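Local coordinates for putative vitamin-B12 independent methionine synthase family protein (Listeria monocytogenes, PDB 1YPX) that probably transfers a methyl group from a methylated folate to homocysteine with the help of zinc, as cobalamin-independent methionine synthases do, at residues 297-302 / 354-359; 7-12 / 359-364. All blocks are in the same frame, centred on the assembly; numbering follows the deposited sequence.

Contact 1: residues 297-302 / 354-359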
ATOM      1  N   GLY A 297      -3.437 -11.735   4.036  1.00 48.47           N
ATOM      2  CA  GLY A 297      -2.082 -11.724   4.554  1.00 50.40           C
ATOM      3  C   GLY A 297      -1.929 -12.745   5.654  1.00 54.20           C
ATOM      4  O   GLY A 297      -1.892 -12.395   6.836  1.00 55.84           O
ATOM      5  N   LEU A 298      -1.836 -14.013   5.263  1.00 56.12           N
ATOM      6  CA  LEU A 298      -1.715 -15.112   6.218  1.00 56.00           C
ATOM      7  C   LEU A 298      -0.285 -15.513   6.551  1.00 57.86           C
ATOM      8  O   LEU A 298      -0.078 -16.397   7.378  1.00 59.68           O
ATOM      9  CB  LEU A 298      -2.460 -16.337   5.686  1.00 52.63           C
ATOM     10  CG  LEU A 298      -3.843 -16.047   5.103  1.00 51.79           C
ATOM     11  CD1 LEU A 298      -4.513 -17.351   4.681  1.00 48.82           C
ATOM     12  CD2 LEU A 298      -4.683 -15.323   6.136  1.00 49.91           C
ATOM     13  N   ILE A 299       0.698 -14.884   5.914  1.00 60.16           N
ATOM     14  CA  ILE A 299       2.101 -15.225   6.180  1.00 62.88           C
ATOM     15  C   ILE A 299       2.763 -14.206   7.114  1.00 65.27           C
ATOM     16  O   ILE A 299       2.941 -13.045   6.745  1.00 66.26           O
ATOM     17  CB  ILE A 299       2.932 -15.334   4.849  1.00 62.41           C
ATOM     18  CG1 ILE A 299       2.661 -16.669   4.128  1.00 62.69           C
ATOM     19  CG2 ILE A 299       4.427 -15.300   5.153  1.00 60.94           C
ATOM     20  CD1 ILE A 299       1.210 -16.952   3.786  1.00 61.38           C
ATOM     21  N   THR A 300       3.120 -14.647   8.322  1.00 68.27           N
ATOM     22  CA  THR A 300       3.767 -13.778   9.310  1.00 70.63           C
ATOM     23  C   THR A 300       5.022 -13.181   8.697  1.00 72.54           C
ATOM     24  O   THR A 300       5.913 -13.905   8.257  1.00 72.52           O
ATOM     25  CB  THR A 300       4.175 -14.553  10.594  1.00 70.35           C
ATOM     26  OG1 THR A 300       5.070 -15.617  10.250  1.00 69.37           O
ATOM     27  CG2 THR A 300       2.949 -15.131  11.288  1.00 70.36           C
ATOM     28  N   SER A 301       5.084 -11.858   8.680  1.00 75.37           N
ATOM     29  CA  SER A 301       6.216 -11.150   8.104  1.00 79.46           C
ATOM     30  C   SER A 301       7.100 -10.496   9.160  1.00 81.90           C
ATOM     31  O   SER A 301       7.973  -9.680   8.840  1.00 80.35           O
ATOM     32  CB  SER A 301       5.704 -10.090   7.129  1.00 80.26           C
ATOM     33  OG  SER A 301       4.740  -9.257   7.753  1.00 81.08           O
ATOM     34  N   LYS A 302       6.862 -10.853  10.419  1.00 85.65           N
ATOM     35  CA  LYS A 302       7.635 -10.307  11.527  1.00 89.63           C
ATOM     36  C   LYS A 302       8.393 -11.383  12.289  1.00 91.78           C
ATOM     37  O   LYS A 302       9.591 -11.243  12.542  1.00 92.16           O
ATOM     38  CB  LYS A 302       6.723  -9.543  12.495  1.00 90.19           C
ATOM     39  CG  LYS A 302       6.151  -8.254  11.920  1.00 92.05           C
ATOM     40  CD  LYS A 302       5.526  -7.375  13.003  1.00 92.38           C
ATOM     41  CE  LYS A 302       4.370  -8.068  13.712  1.00 91.58           C
ATOM     42  NZ  LYS A 302       3.695  -7.144  14.664  1.00 91.67           N
ATOM     43  N   LEU A 354       8.815 -15.314   1.062  1.00 49.39           N
ATOM     44  CA  LEU A 354       8.222 -14.876  -0.205  1.00 47.78           C
ATOM     45  C   LEU A 354       8.065 -16.036  -1.177  1.00 47.49           C
ATOM     46  O   LEU A 354       7.033 -16.174  -1.829  1.00 45.13           O
ATOM     47  CB  LEU A 354       9.060 -13.774  -0.858  1.00 45.87           C
ATOM     48  CG  LEU A 354       8.903 -12.359  -0.286  1.00 44.23           C
ATOM     49  CD1 LEU A 354       9.769 -11.389  -1.075  1.00 42.99           C
ATOM     50  CD2 LEU A 354       7.445 -11.943  -0.342  1.00 40.04           C
ATOM     51  N   ARG A 355       9.096 -16.872  -1.260  1.00 49.79           N
ATOM     52  CA  ARG A 355       9.070 -18.032  -2.131  1.00 49.89           C
ATOM     53  C   ARG A 355       7.976 -18.933  -1.560  1.00 49.97           C
ATOM     54  O   ARG A 355       7.340 -19.709  -2.277  1.00 51.55           O
ATOM     55  CB  ARG A 355      10.424 -18.746  -2.090  1.00 52.66           C
ATOM     56  CG  ARG A 355      11.611 -17.811  -1.849  1.00 57.56           C
ATOM     57  CD  ARG A 355      12.954 -18.529  -1.988  1.00 60.31           C
ATOM     58  NE  ARG A 355      13.406 -18.581  -3.376  1.00 64.03           N
ATOM     59  CZ  ARG A 355      14.440 -17.891  -3.850  1.00 66.15           C
ATOM     60  NH1 ARG A 355      14.789 -17.993  -5.135  1.00 65.03           N
ATOM     61  NH2 ARG A 355      15.132 -17.107  -3.029  1.00 66.88           N
ATOM     62  N   TYR A 356       7.754 -18.817  -0.255  1.00 48.49           N
ATOM     63  CA  TYR A 356       6.724 -19.603   0.416  1.00 48.11           C
ATOM     64  C   TYR A 356       5.348 -19.141  -0.094  1.00 46.17           C
ATOM     65  O   TYR A 356       4.451 -19.956  -0.336  1.00 44.92           O
ATOM     66  CB  TYR A 356       6.838 -19.409   1.931  1.00 50.62           C
ATOM     67  CG  TYR A 356       5.968 -20.329   2.763  1.00 53.84           C
ATOM     68  CD1 TYR A 356       5.265 -19.830   3.856  1.00 54.48           C
ATOM     69  CD2 TYR A 356       5.892 -21.699   2.498  1.00 53.24           C
ATOM     70  CE1 TYR A 356       4.512 -20.658   4.671  1.00 55.57           C
ATOM     71  CE2 TYR A 356       5.136 -22.542   3.313  1.00 55.55           C
ATOM     72  CZ  TYR A 356       4.451 -22.010   4.401  1.00 55.58           C
ATOM     73  OH  TYR A 356       3.724 -22.824   5.241  1.00 56.38           O
ATOM     74  N   VAL A 357       5.193 -17.827  -0.252  1.00 45.53           N
ATOM     75  CA  VAL A 357       3.957 -17.254  -0.775  1.00 45.31           C
ATOM     76  C   VAL A 357       3.783 -17.720  -2.228  1.00 45.35           C
ATOM     77  O   VAL A 357       2.691 -18.100  -2.643  1.00 43.34           O
ATOM     78  CB  VAL A 357       4.005 -15.709  -0.754  1.00 46.46           C
ATOM     79  CG1 VAL A 357       2.813 -15.148  -1.515  1.00 46.38           C
ATOM     80  CG2 VAL A 357       4.015 -15.193   0.693  1.00 44.69           C
ATOM     81  N   VAL A 358       4.872 -17.695  -2.994  1.00 46.42           N
ATOM     82  CA  VAL A 358       4.838 -18.115  -4.394  1.00 49.40           C
ATOM     83  C   VAL A 358       4.486 -19.594  -4.564  1.00 50.55           C
ATOM     84  O   VAL A 358       3.772 -19.966  -5.499  1.00 52.62           O
ATOM     85  CB  VAL A 358       6.204 -17.883  -5.113  1.00 49.52           C
ATOM     86  CG1 VAL A 358       6.144 -18.453  -6.524  1.00 47.40           C
ATOM     87  CG2 VAL A 358       6.542 -16.389  -5.161  1.00 46.80           C
ATOM     88  N   ARG A 359       5.003 -20.434  -3.676  1.00 49.45           N
ATOM     89  CA  ARG A 359       4.750 -21.871  -3.734  1.00 50.14           C
ATOM     90  C   ARG A 359       3.310 -22.176  -3.350  1.00 49.89           C
ATOM     91  O   ARG A 359       2.590 -22.877  -4.071  1.00 49.26           O
ATOM     92  CB  ARG A 359       5.706 -22.582  -2.782  1.00 51.96           C
ATOM     93  CG  ARG A 359       5.647 -24.102  -2.770  1.00 52.93           C
ATOM     94  CD  ARG A 359       6.462 -24.570  -1.574  1.00 55.42           C
ATOM     95  NE  ARG A 359       7.507 -23.576  -1.284  1.00 56.76           N
ATOM     96  CZ  ARG A 359       8.105 -23.434  -0.109  1.00 55.35           C
ATOM     97  NH1 ARG A 359       9.029 -22.496   0.052  1.00 50.25           N
ATOM     98  NH2 ARG A 359       7.761 -24.232   0.902  1.00 59.11           N
TER

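Contact 2: residues 7-12 / 359-364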
ATOM      1  N   PHE A   7      -1.827 -10.255  -7.787  1.00 56.90           N
ATOM      2  CA  PHE A   7      -1.636 -11.656  -8.174  1.00 55.08           C
ATOM      3  C   PHE A   7      -1.805 -12.613  -7.009  1.00 53.57           C
ATOM      4  O   PHE A   7      -1.660 -12.226  -5.847  1.00 52.05           O
ATOM      5  CB  PHE A   7      -0.240 -11.858  -8.776  1.00 54.50           C
ATOM      6  CG  PHE A   7       0.217 -10.715  -9.617  1.00 54.54           C
ATOM      7  CD1 PHE A   7       0.979  -9.693  -9.062  1.00 55.01           C
ATOM      8  CD2 PHE A   7      -0.187 -10.610 -10.946  1.00 55.10           C
ATOM      9  CE1 PHE A   7       1.325  -8.584  -9.814  1.00 56.02           C
ATOM     10  CE2 PHE A   7       0.151  -9.501 -11.713  1.00 54.32           C
ATOM     11  CZ  PHE A   7       0.906  -8.485 -11.149  1.00 55.46           C
ATOM     12  N   TYR A   8      -2.090 -13.875  -7.327  1.00 53.16           N
ATOM     13  CA  TYR A   8      -2.268 -14.896  -6.301  1.00 50.01           C
ATOM     14  C   TYR A   8      -1.149 -14.836  -5.273  1.00 48.18           C
ATOM     15  O   TYR A   8      -1.391 -15.044  -4.088  1.00 49.10           O
ATOM     16  CB  TYR A   8      -2.323 -16.278  -6.942  1.00 50.15           C
ATOM     17  CG  TYR A   8      -3.439 -16.427  -7.947  1.00 49.84           C
ATOM     18  CD1 TYR A   8      -4.765 -16.235  -7.582  1.00 50.56           C
ATOM     19  CD2 TYR A   8      -3.167 -16.772  -9.261  1.00 50.78           C
ATOM     20  CE1 TYR A   8      -5.792 -16.388  -8.509  1.00 52.13           C
ATOM     21  CE2 TYR A   8      -4.180 -16.925 -10.193  1.00 50.80           C
ATOM     22  CZ  TYR A   8      -5.484 -16.734  -9.813  1.00 50.75           C
ATOM     23  OH  TYR A   8      -6.478 -16.906 -10.739  1.00 52.75           O
ATOM     24  N   ALA A   9       0.073 -14.579  -5.732  1.00 46.46           N
ATOM     25  CA  ALA A   9       1.220 -14.435  -4.837  1.00 46.92           C
ATOM     26  C   ALA A   9       1.653 -12.989  -5.023  1.00 47.23           C
ATOM     27  O   ALA A   9       2.309 -12.641  -6.007  1.00 51.31           O
ATOM     28  CB  ALA A   9       2.344 -15.374  -5.226  1.00 45.44           C
ATOM     29  N   ASP A  10       1.257 -12.143  -4.082  1.00 44.95           N
ATOM     30  CA  ASP A  10       1.563 -10.725  -4.151  1.00 41.43           C
ATOM     31  C   ASP A  10       2.128 -10.318  -2.790  1.00 41.54           C
ATOM     32  O   ASP A  10       2.239 -11.154  -1.892  1.00 39.15           O
ATOM     33  CB  ASP A  10       0.274  -9.966  -4.453  1.00 39.83           C
ATOM     34  CG  ASP A  10       0.501  -8.722  -5.284  1.00 40.49           C
ATOM     35  OD1 ASP A  10       1.484  -7.995  -5.003  1.00 42.04           O
ATOM     36  OD2 ASP A  10      -0.312  -8.469  -6.202  1.00 35.13           O
ATOM     37  N   HIS A  11       2.497  -9.048  -2.634  1.00 41.04           N
ATOM     38  CA  HIS A  11       3.029  -8.574  -1.360  1.00 40.78           C
ATOM     39  C   HIS A  11       2.758  -7.092  -1.162  1.00 41.45           C
ATOM     40  O   HIS A  11       2.659  -6.341  -2.131  1.00 44.17           O
ATOM     41  CB  HIS A  11       4.529  -8.878  -1.257  1.00 39.08           C
ATOM     42  CG  HIS A  11       5.379  -8.164  -2.262  1.00 37.62           C
ATOM     43  ND1 HIS A  11       6.206  -7.112  -1.924  1.00 34.91           N
ATOM     44  CD2 HIS A  11       5.572  -8.384  -3.584  1.00 37.64           C
ATOM     45  CE1 HIS A  11       6.874  -6.721  -2.994  1.00 37.58           C
ATOM     46  NE2 HIS A  11       6.508  -7.476  -4.016  1.00 36.54           N
ATOM     47  N   VAL A  12       2.624  -6.677   0.099  1.00 41.32           N
ATOM     48  CA  VAL A  12       2.325  -5.285   0.434  1.00 37.84           C
ATOM     49  C   VAL A  12       3.253  -4.288  -0.254  1.00 36.97           C
ATOM     50  O   VAL A  12       2.785  -3.299  -0.824  1.00 34.31           O
ATOM     51  CB  VAL A  12       2.354  -5.069   1.972  1.00 38.64           C
ATOM     52  CG1 VAL A  12       2.217  -3.579   2.314  1.00 37.98           C
ATOM     53  CG2 VAL A  12       1.214  -5.844   2.609  1.00 37.85           C
ATOM     54  N   ARG A 359       5.003 -20.434  -3.676  1.00 49.45           N
ATOM     55  CA  ARG A 359       4.750 -21.871  -3.734  1.00 50.14           C
ATOM     56  C   ARG A 359       3.310 -22.176  -3.350  1.00 49.89           C
ATOM     57  O   ARG A 359       2.590 -22.877  -4.071  1.00 49.26           O
ATOM     58  CB  ARG A 359       5.706 -22.582  -2.782  1.00 51.96           C
ATOM     59  CG  ARG A 359       5.647 -24.102  -2.770  1.00 52.93           C
ATOM     60  CD  ARG A 359       6.462 -24.570  -1.574  1.00 55.42           C
ATOM     61  NE  ARG A 359       7.507 -23.576  -1.284  1.00 56.76           N
ATOM     62  CZ  ARG A 359       8.105 -23.434  -0.109  1.00 55.35           C
ATOM     63  NH1 ARG A 359       9.029 -22.496   0.052  1.00 50.25           N
ATOM     64  NH2 ARG A 359       7.761 -24.232   0.902  1.00 59.11           N
ATOM     65  N   LEU A 360       2.889 -21.643  -2.207  1.00 50.17           N
ATOM     66  CA  LEU A 360       1.530 -21.858  -1.737  1.00 50.88           C
ATOM     67  C   LEU A 360       0.484 -21.421  -2.762  1.00 50.29           C
ATOM     68  O   LEU A 360      -0.420 -22.179  -3.096  1.00 50.82           O
ATOM     69  CB  LEU A 360       1.314 -21.118  -0.410  1.00 52.07           C
ATOM     70  CG  LEU A 360       1.683 -21.867   0.882  1.00 55.36           C
ATOM     71  CD1 LEU A 360       0.653 -22.968   1.101  1.00 56.53           C
ATOM     72  CD2 LEU A 360       3.095 -22.459   0.817  1.00 52.06           C
ATOM     73  N   ALA A 361       0.616 -20.195  -3.259  1.00 50.87           N
ATOM     74  CA  ALA A 361      -0.322 -19.646  -4.233  1.00 51.74           C
ATOM     75  C   ALA A 361      -0.313 -20.463  -5.507  1.00 52.01           C
ATOM     76  O   ALA A 361      -1.284 -20.484  -6.257  1.00 50.34           O
ATOM     77  CB  ALA A 361       0.041 -18.195  -4.553  1.00 51.64           C
ATOM     78  N   ASN A 362       0.803 -21.125  -5.766  1.00 54.68           N
ATOM     79  CA  ASN A 362       0.882 -21.908  -6.972  1.00 57.39           C
ATOM     80  C   ASN A 362       0.077 -23.185  -6.833  1.00 59.51           C
ATOM     81  O   ASN A 362      -0.810 -23.458  -7.648  1.00 59.88           O
ATOM     82  CB  ASN A 362       2.333 -22.227  -7.321  1.00 57.61           C
ATOM     83  CG  ASN A 362       2.455 -22.911  -8.670  1.00 58.80           C
ATOM     84  OD1 ASN A 362       1.893 -22.440  -9.667  1.00 58.54           O
ATOM     85  ND2 ASN A 362       3.184 -24.024  -8.714  1.00 57.95           N
ATOM     86  N   ASP A 363       0.364 -23.971  -5.797  1.00 60.48           N
ATOM     87  CA  ASP A 363      -0.386 -25.207  -5.627  1.00 61.79           C
ATOM     88  C   ASP A 363      -1.829 -24.976  -5.158  1.00 60.57           C
ATOM     89  O   ASP A 363      -2.625 -25.917  -5.115  1.00 62.14           O
ATOM     90  CB  ASP A 363       0.352 -26.185  -4.694  1.00 64.66           C
ATOM     91  CG  ASP A 363       0.602 -25.617  -3.316  1.00 65.71           C
ATOM     92  OD1 ASP A 363      -0.308 -24.945  -2.785  1.00 67.11           O
ATOM     93  OD2 ASP A 363       1.700 -25.866  -2.762  1.00 64.41           O
ATOM     94  N   ILE A 364      -2.177 -23.735  -4.819  1.00 58.83           N
ATOM     95  CA  ILE A 364      -3.551 -23.440  -4.404  1.00 56.87           C
ATOM     96  C   ILE A 364      -4.318 -22.873  -5.575  1.00 56.20           C
ATOM     97  O   ILE A 364      -5.422 -23.315  -5.878  1.00 55.29           O
ATOM     98  CB  ILE A 364      -3.634 -22.415  -3.255  1.00 56.84           C
ATOM     99  CG1 ILE A 364      -3.168 -23.057  -1.952  1.00 55.70           C
ATOM    100  CG2 ILE A 364      -5.079 -21.924  -3.089  1.00 51.84           C
ATOM    101  CD1 ILE A 364      -3.245 -22.131  -0.783  1.00 59.21           C
TER

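Contact 1: residues 297-302 / 354-359
I299, at the end of strand 293-299, and V357, on the inner side of helix 347-364, bring their CA atoms to 7.5 Å, with no hydrogen bond between the segments. I299 does all the reaching from the strand. Its CG1 lies anti to the carbonyl carbon (chi1 -78°), and this turns the longer branch to the helix. There CG1 meets V357 CG2 at 4.0 Å and Y356 CD1 at 4.1 Å, coming at the aromatic ring obliquely. The packing is that of a TIM-barrel-like fold, in which helices wrap the outside of a parallel sheet. Branched aliphatic residues suit such a layer: I299 also touches I312 of helix 310-322 and L330 and P332 of the neighbouring strand, while V357 rests on P332. Y356 is amphipathic, and its place at the boundary of the core uses both ends. The ring meets I299 through CD1 and the side chain also touches I312, whereas its hydroxyl makes a weak hydrogen bond to D308 O. R359, one turn on, brings a guanidinium face to the ring's edge, with Y356 CD2 3.4 Å above the guanidinium plane. Past the strand, S301 OG bonds to the backbone N of C334.

Contact 2: residues 7-12 / 359-364
A9 in the N-terminal loop and A361 near the end of helix 347-364 have CA atoms only 5.5 Å apart, which small side chains permit. The A361 methyl points to the loop and meets A9 CB at 3.7 Å. It also lies, without hydrogen bonding, against Y8 CB and the Y8 carbonyl, whose O is 3.5 Å from A361 CB. Y8 contributes its CB and backbone, because a chi1 of -59° sets CG anti to the carbonyl carbon and carries the ring away to stack on W365. Behind this surface the buried D10 carboxylate holds the loop in shape. D10 OD1 receives H11 N at 2.8 Å through its anti lone pair. D10 OD2 receives F7 N, also at 2.8 Å, on its anti side and 23° out of the carboxylate plane. S60 OG and Y183 OH bond to OD1 and OD2 in turn, probably helping to stabilise the carboxylate; K134 is a long, weak ion partner of OD1. Backbone hydrogen bonds between L330 and both Y8 and D10, and H11 NE2 to S60 O, bring this irregular segment between strands 328-332 and 60-61, about where the first strand of a TIM barrel would close the sheet.

How the contacts relate
Residues 7-12 come first along the chain, and contact 2 brings them to 359-364, closing a loop of 346 intervening residues that takes in most of the protein. Contact 1 is nested within it: 297-302 meets 354-359 after only 51 residues, which include helix 310-322 and strand 328-332. The two share R359 and use successive parts of helix 347-364, with centres about 8 Å apart. They also touch directly, V357 CG1 lying 3.7 Å from A9 CB, so V357 packs on both partners of the helix. Strand 328-332 runs between these partners, and the C-terminal helix thus spans the seam where the chain's beginning meets its last strands.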